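Local coordinates for UPF0255 protein frsA (PDB 4I4C) that probably hydrolyses carboxylic esters to an alcohol and a carboxylate, as a serine esterase with an alpha/beta-hydrolase fold, at residues S164-E172 against A182-D190; E287-L295 against A405-R415. One frame throughout, in Å; residues are numbered along the deposited sequence.

Contact 1: residues S164-E172 against A182-D190; sequences SKYIIKQLE and AHLHLTNTD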
loop_
_atom_site.group_PDB
_atom_site.type_symbol
_atom_site.label_atom_id
_atom_site.label_comp_id
_atom_site.label_asym_id
_atom_site.label_seq_id
_atom_site.Cartn_x
_atom_site.Cartn_y
_atom_site.Cartn_z
ATOM N N SER A 164 -12.725 -2.334 -19.057
ATOM C CA SER A 164 -13.596 -1.451 -18.310
ATOM C C SER A 164 -14.189 -0.393 -19.216
ATOM O O SER A 164 -13.561 0.031 -20.186
ATOM C CB SER A 164 -12.836 -0.764 -17.168
ATOM O OG SER A 164 -13.729 -0.012 -16.371
ATOM N N LYS A 165 -15.397 0.037 -18.881
ATOM C CA LYS A 165 -16.003 1.201 -19.511
ATOM C C LYS A 165 -15.276 2.476 -19.060
ATOM O O LYS A 165 -15.392 3.520 -19.695
ATOM C CB LYS A 165 -17.490 1.274 -19.154
ATOM C CG LYS A 165 -17.762 1.805 -17.755
ATOM C CD LYS A 165 -19.165 1.463 -17.255
ATOM C CE LYS A 165 -19.664 2.536 -16.288
ATOM N NZ LYS A 165 -20.776 2.071 -15.414
ATOM N N TYR A 166 -14.523 2.390 -17.966
ATOM C CA TYR A 166 -13.737 3.534 -17.503
ATOM C C TYR A 166 -12.398 3.583 -18.220
ATOM O O TYR A 166 -11.975 2.620 -18.843
ATOM C CB TYR A 166 -13.494 3.477 -15.997
ATOM C CG TYR A 166 -14.737 3.547 -15.146
ATOM C CD1 TYR A 166 -15.245 4.770 -14.726
ATOM C CD2 TYR A 166 -15.390 2.392 -14.738
ATOM C CE1 TYR A 166 -16.380 4.843 -13.936
ATOM C CE2 TYR A 166 -16.528 2.457 -13.949
ATOM C CZ TYR A 166 -17.019 3.687 -13.553
ATOM O OH TYR A 166 -18.145 3.768 -12.769
ATOM N N ILE A 167 -11.707 4.705 -18.106
ATOM C CA ILE A 167 -10.487 4.876 -18.867
ATOM C C ILE A 167 -9.255 4.826 -17.977
ATOM O O ILE A 167 -9.098 5.654 -17.077
ATOM C CB ILE A 167 -10.519 6.196 -19.653
ATOM C CG1 ILE A 167 -11.743 6.225 -20.577
ATOM C CG2 ILE A 167 -9.229 6.384 -20.423
ATOM C CD1 ILE A 167 -11.707 7.332 -21.598
ATOM N N ILE A 168 -8.382 3.854 -18.221
ATOM C CA ILE A 168 -7.161 3.740 -17.418
ATOM C C ILE A 168 -5.923 3.793 -18.294
ATOM O O ILE A 168 -5.719 2.938 -19.150
ATOM C CB ILE A 168 -7.114 2.455 -16.562
ATOM C CG1 ILE A 168 -8.366 2.320 -15.693
ATOM C CG2 ILE A 168 -5.862 2.450 -15.681
ATOM C CD1 ILE A 168 -9.530 1.645 -16.364
ATOM N N LYS A 169 -5.097 4.808 -18.076
ATOM C CA LYS A 169 -3.866 4.958 -18.843
ATOM C C LYS A 169 -2.640 4.714 -17.971
ATOM O O LYS A 169 -2.542 5.225 -16.856
ATOM C CB LYS A 169 -3.781 6.357 -19.448
ATOM C CG LYS A 169 -4.924 6.716 -20.378
ATOM C CD LYS A 169 -4.851 8.194 -20.745
ATOM C CE LYS A 169 -6.064 8.654 -21.539
ATOM N NZ LYS A 169 -6.009 8.252 -22.976
ATOM N N GLN A 170 -1.701 3.933 -18.481
ATOM C CA GLN A 170 -0.436 3.755 -17.793
ATOM C C GLN A 170 0.559 4.821 -18.281
ATOM O O GLN A 170 0.902 4.860 -19.459
ATOM C CB GLN A 170 0.098 2.341 -18.019
ATOM C CG GLN A 170 1.288 1.963 -17.139
ATOM C CD GLN A 170 1.854 0.584 -17.470
ATOM O OE1 GLN A 170 2.445 0.387 -18.532
ATOM N NE2 GLN A 170 1.674 -0.372 -16.560
ATOM N N LEU A 171 0.997 5.694 -17.379
ATOM C CA LEU A 171 1.961 6.733 -17.726
ATOM C C LEU A 171 3.389 6.355 -17.318
ATOM O O LEU A 171 3.613 5.696 -16.296
ATOM C CB LEU A 171 1.589 8.066 -17.076
ATOM C CG LEU A 171 0.094 8.356 -16.953
ATOM C CD1 LEU A 171 -0.145 9.585 -16.082
ATOM C CD2 LEU A 171 -0.564 8.513 -18.324
ATOM N N GLU A 172 4.345 6.769 -18.139
ATOM C CA GLU A 172 5.761 6.596 -17.841
ATOM C C GLU A 172 6.432 7.966 -17.864
ATOM O O GLU A 172 6.589 8.587 -18.915
ATOM C CB GLU A 172 6.429 5.645 -18.836
ATOM C CG GLU A 172 5.960 4.205 -18.727
ATOM C CD GLU A 172 6.758 3.241 -19.598
ATOM O OE1 GLU A 172 7.366 3.681 -20.600
ATOM O OE2 GLU A 172 6.776 2.033 -19.275
ATOM N N ALA A 182 2.942 5.218 -13.488
ATOM C CA ALA A 182 1.732 5.572 -12.753
ATOM C C ALA A 182 0.472 5.183 -13.529
ATOM O O ALA A 182 0.493 5.081 -14.754
ATOM C CB ALA A 182 1.735 7.080 -12.413
ATOM N N HIS A 183 -0.626 4.965 -12.819
ATOM C CA HIS A 183 -1.873 4.609 -13.487
ATOM C C HIS A 183 -2.942 5.688 -13.301
ATOM O O HIS A 183 -3.387 5.950 -12.191
ATOM C CB HIS A 183 -2.396 3.258 -12.992
ATOM C CG HIS A 183 -1.555 2.092 -13.406
ATOM N ND1 HIS A 183 -0.346 1.794 -12.816
ATOM C CD2 HIS A 183 -1.746 1.147 -14.361
ATOM C CE1 HIS A 183 0.167 0.715 -13.381
ATOM N NE2 HIS A 183 -0.666 0.305 -14.324
ATOM N N LEU A 184 -3.359 6.289 -14.410
ATOM C CA LEU A 184 -4.382 7.330 -14.401
ATOM C C LEU A 184 -5.744 6.743 -14.732
ATOM O O LEU A 184 -5.961 6.241 -15.825
ATOM C CB LEU A 184 -4.022 8.430 -15.408
ATOM C CG LEU A 184 -4.981 9.615 -15.561
ATOM C CD1 LEU A 184 -5.072 10.436 -14.261
ATOM C CD2 LEU A 184 -4.535 10.498 -16.735
ATOM N N HIS A 185 -6.651 6.797 -13.769
ATOM C CA HIS A 185 -8.004 6.285 -13.921
ATOM C C HIS A 185 -8.961 7.445 -14.161
ATOM O O HIS A 185 -9.089 8.324 -13.312
ATOM C CB HIS A 185 -8.435 5.565 -12.641
ATOM C CG HIS A 185 -7.459 4.535 -12.172
ATOM N ND1 HIS A 185 -6.199 4.851 -11.726
ATOM C CD2 HIS A 185 -7.569 3.185 -12.088
ATOM C CE1 HIS A 185 -5.564 3.736 -11.386
ATOM N NE2 HIS A 185 -6.374 2.719 -11.597
ATOM N N LEU A 186 -9.648 7.439 -15.297
ATOM C CA LEU A 186 -10.593 8.509 -15.616
ATOM C C LEU A 186 -12.001 7.968 -15.857
ATOM O O LEU A 186 -12.162 6.876 -16.389
ATOM C CB LEU A 186 -10.113 9.261 -16.851
ATOM C CG LEU A 186 -8.692 9.799 -16.750
ATOM C CD1 LEU A 186 -7.965 9.569 -18.056
ATOM C CD2 LEU A 186 -8.705 11.284 -16.379
ATOM N N THR A 187 -13.024 8.728 -15.465
ATOM C CA THR A 187 -14.408 8.340 -15.748
ATOM C C THR A 187 -14.701 8.500 -17.235
ATOM O O THR A 187 -15.457 7.720 -17.835
ATOM C CB THR A 187 -15.411 9.180 -14.958
ATOM O OG1 THR A 187 -15.168 10.564 -15.222
ATOM C CG2 THR A 187 -15.256 8.927 -13.469
ATOM N N ASN A 188 -14.085 9.526 -17.813
ATOM C CA ASN A 188 -14.182 9.826 -19.231
ATOM C C ASN A 188 -13.121 10.858 -19.569
ATOM O O ASN A 188 -12.364 11.294 -18.692
ATOM C CB ASN A 188 -15.574 10.354 -19.599
ATOM C CG ASN A 188 -15.973 11.568 -18.796
ATOM O OD1 ASN A 188 -15.369 12.632 -18.917
ATOM N ND2 ASN A 188 -17.012 11.424 -17.978
ATOM N N THR A 189 -13.062 11.252 -20.833
ATOM C CA THR A 189 -12.170 12.335 -21.224
ATOM C C THR A 189 -12.945 13.498 -21.835
ATOM O O THR A 189 -12.401 14.255 -22.635
ATOM C CB THR A 189 -11.089 11.851 -22.204
ATOM O OG1 THR A 189 -11.714 11.192 -23.314
ATOM C CG2 THR A 189 -10.134 10.887 -21.504
ATOM N N ASP A 190 -14.209 13.637 -21.441
ATOM C CA ASP A 190 -15.088 14.689 -21.959
ATOM C C ASP A 190 -14.543 16.088 -21.658
ATOM O O ASP A 190 -14.565 16.974 -22.512
ATOM C CB ASP A 190 -16.512 14.549 -21.387
ATOM C CG ASP A 190 -17.244 13.309 -21.903
ATOM O OD1 ASP A 190 -16.779 12.691 -22.889
ATOM O OD2 ASP A 190 -18.301 12.961 -21.322
#
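Three hydrogen-bonded pairs, Ile167 with Leu186, Lys169 with Leu184 and Leu171 with Ala182, zip this antiparallel beta hairpin together through six backbone bonds. The shortest runs from Leu186 N to Ile167 O at 2.6 Å, with an N-H...O angle of 170°; at the far end Ala182 N reaches Leu171 O at 2.9 Å. In the non-hydrogen-bonded pairs between them, alpha carbons supply weaker C-H...O contacts, such as Ile168 CA to Leu184 O at 3.2 Å.

On one face of the sheet each histidine ring is overlaid by its neighbour across the strands. Ile168 lays CG2 over a face of His185, 4.2 Å from the ring centroid. Gln170 does the same to His183, a CH-pi contact of 4.1 Å from Gln170 CG to the centroid of the His183 ring. With CG anti to the backbone N (chi1 -169°) and the chain extended beyond, Gln170 runs alongside His183 in the same direction, its amide plane turned 75° from the ring. Both rings are tied elsewhere: His183 ND1 to Gln206, His185 to Tyr157 OH and Met224 O.

On the other face the contacts across the strands are aliphatic. Leu186 CD1 meets Ile167 CG2 at 4.2 Å and also the CE of Lys169, whose ammonium makes a cation-pi contact with Tyr260, while Leu171 CD1 reaches Leu184 CB. Beyond the strand end, Ile167 CD1 crosses Thr189 CG2 at about a right angle, 3.9 Å away. Tyr166 turns its ring edge to Thr187 CA and meets Phe213 edge-to-face.

Strand 167-175 is one of the two edge strands of the mixed sheet; strand 178-186 pairs on its other edge with strand 223-226. The six backbone bonds fix the register, and the imidazole hydrogen bonds, with the C-H groups above, would restrict how the rings turn.

Contact 2: residues E287-L295 against A405-R415; sequences EKIKACVIL and AIKWLEDELLR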
loop_
_atom_site.group_PDB
_atom_site.type_symbol
_atom_site.label_atom_id
_atom_site.label_comp_id
_atom_site.label_asym_id
_atom_site.label_seq_id
_atom_site.Cartn_x
_atom_site.Cartn_y
_atom_site.Cartn_z
ATOM N N GLU A 287 0.753 25.436 -3.350
ATOM C CA GLU A 287 -0.182 26.024 -4.311
ATOM C C GLU A 287 -0.795 24.952 -5.193
ATOM O O GLU A 287 -2.012 24.939 -5.439
ATOM C CB GLU A 287 0.510 27.082 -5.181
ATOM C CG GLU A 287 0.596 28.461 -4.512
ATOM C CD GLU A 287 -0.778 28.999 -4.145
ATOM O OE1 GLU A 287 -1.625 29.125 -5.058
ATOM O OE2 GLU A 287 -1.015 29.281 -2.947
ATOM N N LYS A 288 0.067 24.056 -5.664
ATOM C CA LYS A 288 -0.337 22.981 -6.555
ATOM C C LYS A 288 -1.216 21.947 -5.865
ATOM O O LYS A 288 -2.040 21.317 -6.515
ATOM C CB LYS A 288 0.889 22.297 -7.162
ATOM C CG LYS A 288 1.724 23.192 -8.060
ATOM C CD LYS A 288 3.019 22.507 -8.437
ATOM C CE LYS A 288 3.993 23.477 -9.080
ATOM N NZ LYS A 288 5.374 22.911 -9.158
ATOM N N ILE A 289 -1.035 21.759 -4.557
ATOM C CA ILE A 289 -1.854 20.803 -3.810
ATOM C C ILE A 289 -3.034 21.519 -3.160
ATOM O O ILE A 289 -2.848 22.433 -2.363
ATOM C CB ILE A 289 -1.039 20.073 -2.726
ATOM C CG1 ILE A 289 0.059 19.215 -3.364
ATOM C CG2 ILE A 289 -1.944 19.225 -1.841
ATOM C CD1 ILE A 289 -0.439 18.395 -4.542
ATOM N N LYS A 290 -4.245 21.100 -3.511
ATOM C CA LYS A 290 -5.463 21.739 -3.017
ATOM C C LYS A 290 -6.055 21.037 -1.794
ATOM O O LYS A 290 -6.796 21.643 -1.019
ATOM C CB LYS A 290 -6.502 21.792 -4.136
ATOM C CG LYS A 290 -6.081 22.655 -5.327
ATOM C CD LYS A 290 -5.705 24.077 -4.871
ATOM C CE LYS A 290 -5.468 25.031 -6.045
ATOM N NZ LYS A 290 -4.470 24.492 -7.039
ATOM N N ALA A 291 -5.732 19.754 -1.627
ATOM C CA ALA A 291 -6.259 18.979 -0.504
ATOM C C ALA A 291 -5.424 17.737 -0.268
ATOM O O ALA A 291 -4.893 17.177 -1.213
ATOM C CB ALA A 291 -7.706 18.580 -0.766
ATOM N N CYS A 292 -5.323 17.312 0.990
ATOM C CA CYS A 292 -4.619 16.083 1.341
ATOM C C CYS A 292 -5.383 15.300 2.416
ATOM O O CYS A 292 -5.923 15.877 3.361
ATOM C CB CYS A 292 -3.179 16.383 1.801
ATOM S SG CYS A 292 -2.226 14.899 2.344
ATOM N N VAL A 293 -5.445 13.981 2.256
ATOM C CA VAL A 293 -6.085 13.120 3.239
ATOM C C VAL A 293 -5.180 11.914 3.456
ATOM O O VAL A 293 -4.698 11.308 2.492
ATOM C CB VAL A 293 -7.463 12.624 2.755
ATOM C CG1 VAL A 293 -8.140 11.785 3.828
ATOM C CG2 VAL A 293 -8.350 13.792 2.350
ATOM N N ILE A 294 -4.944 11.577 4.713
ATOM C CA ILE A 294 -4.107 10.444 5.053
ATOM C C ILE A 294 -4.818 9.505 6.028
ATOM O O ILE A 294 -5.619 9.938 6.839
ATOM C CB ILE A 294 -2.739 10.885 5.628
ATOM C CG1 ILE A 294 -2.914 11.684 6.927
ATOM C CG2 ILE A 294 -1.952 11.706 4.599
ATOM C CD1 ILE A 294 -1.591 11.873 7.696
ATOM N N LEU A 295 -4.548 8.202 5.924
ATOM C CA LEU A 295 -5.132 7.252 6.858
ATOM C C LEU A 295 -4.061 6.288 7.338
ATOM O O LEU A 295 -3.365 5.677 6.525
ATOM C CB LEU A 295 -6.302 6.497 6.208
ATOM C CG LEU A 295 -6.995 5.404 7.036
ATOM C CD1 LEU A 295 -7.422 5.874 8.423
ATOM C CD2 LEU A 295 -8.197 4.828 6.281
ATOM N N ALA A 405 -13.102 11.149 3.881
ATOM C CA ALA A 405 -12.096 11.447 2.871
ATOM C C ALA A 405 -12.729 12.051 1.634
ATOM O O ALA A 405 -12.271 13.072 1.123
ATOM C CB ALA A 405 -11.353 10.178 2.489
ATOM N N ILE A 406 -13.768 11.397 1.131
ATOM C CA ILE A 406 -14.402 11.842 -0.099
ATOM C C ILE A 406 -15.114 13.192 0.119
ATOM O O ILE A 406 -15.125 14.053 -0.770
ATOM C CB ILE A 406 -15.318 10.738 -0.704
ATOM C CG1 ILE A 406 -14.581 9.983 -1.818
ATOM C CG2 ILE A 406 -16.585 11.324 -1.282
ATOM C CD1 ILE A 406 -13.151 9.605 -1.494
ATOM N N LYS A 407 -15.677 13.384 1.309
ATOM C CA LYS A 407 -16.300 14.671 1.652
ATOM C C LYS A 407 -15.283 15.810 1.654
ATOM O O LYS A 407 -15.563 16.917 1.176
ATOM C CB LYS A 407 -17.024 14.613 3.006
ATOM C CG LYS A 407 -18.479 14.188 2.899
ATOM C CD LYS A 407 -19.260 15.089 1.936
ATOM C CE LYS A 407 -19.228 16.554 2.375
ATOM N NZ LYS A 407 -20.179 17.405 1.600
ATOM N N TRP A 408 -14.106 15.519 2.195
ATOM C CA TRP A 408 -13.009 16.475 2.234
ATOM C C TRP A 408 -12.619 16.848 0.810
ATOM O O TRP A 408 -12.437 18.024 0.493
ATOM C CB TRP A 408 -11.825 15.851 2.968
ATOM C CG TRP A 408 -10.724 16.798 3.358
ATOM C CD1 TRP A 408 -9.570 17.053 2.665
ATOM C CD2 TRP A 408 -10.657 17.589 4.551
ATOM N NE1 TRP A 408 -8.794 17.956 3.354
ATOM C CE2 TRP A 408 -9.436 18.299 4.514
ATOM C CE3 TRP A 408 -11.509 17.765 5.647
ATOM C CZ2 TRP A 408 -9.048 19.168 5.531
ATOM C CZ3 TRP A 408 -11.123 18.626 6.657
ATOM C CH2 TRP A 408 -9.903 19.316 6.593
ATOM N N LEU A 409 -12.510 15.840 -0.052
ATOM C CA LEU A 409 -12.125 16.071 -1.440
ATOM C C LEU A 409 -13.237 16.758 -2.213
ATOM O O LEU A 409 -12.983 17.626 -3.041
ATOM C CB LEU A 409 -11.719 14.761 -2.105
ATOM C CG LEU A 409 -10.418 14.238 -1.503
ATOM C CD1 LEU A 409 -10.321 12.730 -1.640
ATOM C CD2 LEU A 409 -9.221 14.919 -2.156
ATOM N N GLU A 410 -14.470 16.371 -1.927
ATOM C CA GLU A 410 -15.635 17.038 -2.478
ATOM C C GLU A 410 -15.595 18.525 -2.134
ATOM O O GLU A 410 -15.778 19.374 -3.010
ATOM C CB GLU A 410 -16.893 16.406 -1.892
ATOM C CG GLU A 410 -18.190 16.794 -2.553
ATOM C CD GLU A 410 -19.270 15.765 -2.298
ATOM O OE1 GLU A 410 -19.010 14.814 -1.526
ATOM O OE2 GLU A 410 -20.371 15.898 -2.874
ATOM N N ASP A 411 -15.342 18.839 -0.862
ATOM C CA ASP A 411 -15.347 20.233 -0.403
ATOM C C ASP A 411 -14.187 21.069 -0.939
ATOM O O ASP A 411 -14.366 22.242 -1.267
ATOM C CB ASP A 411 -15.381 20.323 1.131
ATOM C CG ASP A 411 -16.641 19.702 1.734
ATOM O OD1 ASP A 411 -17.622 19.467 0.992
ATOM O OD2 ASP A 411 -16.649 19.449 2.958
ATOM N N GLU A 412 -13.006 20.475 -1.038
ATOM C CA GLU A 412 -11.817 21.262 -1.340
ATOM C C GLU A 412 -11.392 21.180 -2.801
ATOM O O GLU A 412 -10.800 22.122 -3.327
ATOM C CB GLU A 412 -10.661 20.888 -0.406
ATOM C CG GLU A 412 -10.971 21.082 1.081
ATOM C CD GLU A 412 -11.110 22.551 1.472
ATOM O OE1 GLU A 412 -10.729 23.415 0.662
ATOM O OE2 GLU A 412 -11.585 22.836 2.589
ATOM N N LEU A 413 -11.710 20.060 -3.452
ATOM C CA LEU A 413 -11.334 19.832 -4.846
ATOM C C LEU A 413 -12.421 20.240 -5.848
ATOM O O LEU A 413 -12.112 20.845 -6.874
ATOM C CB LEU A 413 -10.967 18.362 -5.067
ATOM C CG LEU A 413 -9.614 17.987 -5.654
ATOM C CD1 LEU A 413 -8.494 18.651 -4.876
ATOM C CD2 LEU A 413 -9.462 16.436 -5.661
ATOM N N LEU A 414 -13.681 19.899 -5.573
ATOM C CA LEU A 414 -14.780 20.283 -6.466
ATOM C C LEU A 414 -15.319 21.648 -6.040
ATOM O O LEU A 414 -16.525 21.883 -6.022
ATOM C CB LEU A 414 -15.901 19.242 -6.438
ATOM C CG LEU A 414 -15.451 17.788 -6.693
ATOM C CD1 LEU A 414 -16.612 16.824 -6.710
ATOM C CD2 LEU A 414 -14.675 17.690 -7.988
ATOM N N ARG A 415 -14.394 22.543 -5.716
ATOM C CA ARG A 415 -14.686 23.786 -4.995
ATOM C C ARG A 415 -15.314 24.908 -5.840
ATOM O O ARG A 415 -14.756 25.357 -6.850
ATOM C CB ARG A 415 -13.394 24.276 -4.330
ATOM C CG ARG A 415 -13.563 25.458 -3.441
ATOM C CD ARG A 415 -12.655 25.364 -2.233
ATOM N NE ARG A 415 -11.234 25.237 -2.541
ATOM C CZ ARG A 415 -10.496 26.194 -3.097
ATOM N NH1 ARG A 415 -11.054 27.342 -3.467
ATOM N NH2 ARG A 415 -9.201 25.987 -3.313
ATOM O OXT ARG A 415 -16.399 25.416 -5.514
HETATM O O HOH W 1 -8.699 23.816 -0.793
#
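Val293 and Trp408 cross obliquely where helix 394-413 packs on the central sheet of this alpha/beta-hydrolase fold; its 405-413 part runs antiparallel to strand 291-295, the axes 8.6 Å apart at their closest. Val293 straddles the helix surface with its two methyls. CG1, anti to the backbone N (chi1 -177°), rests on Ala405 CB at 3.8 Å, while CG2 presses against Trp408 CD1 at 3.5 Å. The indole nitrogen is directed past the strand to the carbonyl of Pro357, which accepts its hydrogen bond, and the Trp408 side chain also touches Leu359 of the next strand.

Two residues back, Ala291 points its single methyl at the helix and is surrounded there: Glu412 CB lies 3.8 Å from Ala291 CB, and Trp408 CD1, Leu409 CD2 and Leu413 CD1 each stand a little farther off. So small a side chain lets the helix come close, with the alpha carbons of Ala291 and Glu412 just 6.1 Å apart.

Lys290 offers its CB to Leu413 CD1, then bends at chi2 (-55°) and leads away from the helix. Its ammonium is held by the backbone carbonyls of Glu287 and His264, with Lys290 NZ and Arg415 NH2 6.2 Å apart and not in contact. At this end the polar link is a water that donates to Lys290 O at 2.9 Å and to Glu412 OE1 at 2.5 Å.

Overall arrangement
Both contacts belong to the same mixed eight-stranded sheet, with their centres about 20 Å apart and their nearest atoms about 10 Å apart, so they do not touch. They follow in series along the chain: contact 1 closes a hairpin locally, whereas contact 2 brings the C-terminal helix back across 109 intervening residues. Strands 223-226, 193-199 and 266-271 lie between the hairpin and strand 291-295. Segment 287-295 ends at Leu295, which lines the pocket of the bound polyether, though it does not itself touch the helix segment. One contact secures the antiparallel edge hairpin and the other packs the C-terminal helix on the parallel part of the same alpha/beta-hydrolase sheet.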